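Thermosome subunit (Methanococcoides burtonii, PDB 3AQ1) probably binds and hydrolyses ATP to help unfolded proteins fold, as a group II chaperonin subunit of the TCP-1 family. Local coordinates at residues A[126-131]-A[340-345]. Numbering follows the deposited sequence.
Sequences ALTVKA and HALNDA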
# COMPACT_ATOMS: atom_id res chain seq x y z
N ALA A 126 -12.87 -0.24 10.00
CA ALA A 126 -13.82 -1.20 9.46
C ALA A 126 -13.89 -1.09 7.95
O ALA A 126 -13.90 -2.08 7.23
CB ALA A 126 -15.18 -0.97 10.07
N LEU A 127 -13.96 0.14 7.46
CA LEU A 127 -14.09 0.38 6.04
C LEU A 127 -12.82 -0.08 5.33
O LEU A 127 -12.91 -0.76 4.31
CB LEU A 127 -14.36 1.87 5.79
CG LEU A 127 -14.60 2.32 4.36
CD1 LEU A 127 -15.59 1.38 3.73
CD2 LEU A 127 -15.10 3.75 4.35
N THR A 128 -11.66 0.27 5.87
CA THR A 128 -10.39 -0.19 5.32
C THR A 128 -10.34 -1.71 5.16
O THR A 128 -9.96 -2.23 4.11
CB THR A 128 -9.22 0.18 6.20
OG1 THR A 128 -9.13 1.60 6.33
CG2 THR A 128 -7.95 -0.34 5.58
N VAL A 129 -10.71 -2.42 6.22
CA VAL A 129 -10.59 -3.87 6.26
C VAL A 129 -11.55 -4.56 5.28
O VAL A 129 -11.20 -5.54 4.62
CB VAL A 129 -10.74 -4.39 7.72
CG1 VAL A 129 -10.91 -5.89 7.78
CG2 VAL A 129 -9.54 -3.97 8.55
N LYS A 130 -12.75 -4.01 5.17
CA LYS A 130 -13.77 -4.55 4.28
C LYS A 130 -13.41 -4.35 2.80
O LYS A 130 -13.75 -5.17 1.96
CB LYS A 130 -15.10 -3.89 4.61
CG LYS A 130 -16.24 -4.27 3.73
CD LYS A 130 -17.53 -3.70 4.29
CE LYS A 130 -18.72 -3.97 3.39
NZ LYS A 130 -19.94 -3.26 3.91
N ALA A 131 -12.73 -3.25 2.50
CA ALA A 131 -12.28 -2.94 1.15
C ALA A 131 -11.11 -3.84 0.78
O ALA A 131 -11.13 -4.51 -0.25
CB ALA A 131 -11.87 -1.47 1.06
N HIS A 340 -7.03 10.78 2.77
CA HIS A 340 -5.61 10.60 3.07
C HIS A 340 -5.44 9.46 4.07
O HIS A 340 -4.65 8.54 3.87
CB HIS A 340 -4.95 11.89 3.57
CG HIS A 340 -4.78 12.93 2.50
ND1 HIS A 340 -5.84 13.60 1.93
CD2 HIS A 340 -3.67 13.43 1.91
CE1 HIS A 340 -5.40 14.46 1.03
NE2 HIS A 340 -4.08 14.37 1.00
N ALA A 341 -6.23 9.51 5.14
CA ALA A 341 -6.15 8.47 6.15
C ALA A 341 -6.37 7.07 5.55
O ALA A 341 -5.49 6.20 5.62
CB ALA A 341 -7.11 8.77 7.28
N LEU A 342 -7.54 6.86 4.93
CA LEU A 342 -7.87 5.60 4.25
C LEU A 342 -6.76 5.10 3.33
O LEU A 342 -6.40 3.92 3.37
CB LEU A 342 -9.18 5.75 3.46
CG LEU A 342 -9.80 4.57 2.72
CD1 LEU A 342 -10.13 3.41 3.64
CD2 LEU A 342 -11.05 5.08 2.08
N ASN A 343 -6.21 5.99 2.50
CA ASN A 343 -5.11 5.59 1.63
C ASN A 343 -3.98 4.94 2.43
O ASN A 343 -3.48 3.90 2.05
CB ASN A 343 -4.60 6.75 0.78
CG ASN A 343 -4.97 6.61 -0.68
OD1 ASN A 343 -4.70 5.58 -1.30
ND2 ASN A 343 -5.59 7.65 -1.24
N ASP A 344 -3.59 5.54 3.54
CA ASP A 344 -2.54 4.94 4.35
C ASP A 344 -2.95 3.60 4.93
O ASP A 344 -2.22 2.62 4.82
CB ASP A 344 -2.09 5.88 5.46
CG ASP A 344 -1.31 7.05 4.94
OD1 ASP A 344 -0.71 6.93 3.85
OD2 ASP A 344 -1.30 8.10 5.62
N ALA A 345 -4.13 3.56 5.55
CA ALA A 345 -4.59 2.33 6.18
C ALA A 345 -4.72 1.19 5.18
O ALA A 345 -4.34 0.06 5.48
CB ALA A 345 -5.89 2.56 6.92
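Segments 126-131 and 340-345, on helices 121-132 and 332-355, have their nearest CA atoms at T128 and A345, 6.4 Å apart, a spacing that small side chains allow; they meet probably in the intermediate domain, which in group II chaperonins links the equatorial and apical domains. Both helices are held internally by their own backbone bonds, such as K130 N to A126 O (3.0 Å) and A345 N to A341 O (3.0 Å), and between these two segments the contact is side-chain packing. T128 is the hub, both branches reaching A345: OG1 rests against L342 CD1 at 3.4 Å and also meets the A345 methyl, CB, at 3.4 Å. A chi1 of -61° sets OG1 beside the backbone N and CG2 anti to it, and this methyl branch lies against the A345 carbonyl group, 3.6 Å from its C. L342 takes part through its far end: CG is anti to the backbone N (chi1 -177°), and CD1 extends alongside T128, the two side chains passing in opposite directions. A108 of helix 101-109 touches both T128 and A345, while I153 of strand 151-157 packs on L342, so these two elements complete the buried surroundings. An alanine at T128 would lose both branches and is likely to leave L342 CD1 and the A345 methyl facing a gap between the helices. The contact illustrates how a threonine can serve a nonpolar helix interface: its hydroxyl, hydrogen-bonded to L124 O one turn earlier, has its polarity met locally, so van der Waals packing, not polar pairing, joins these segments.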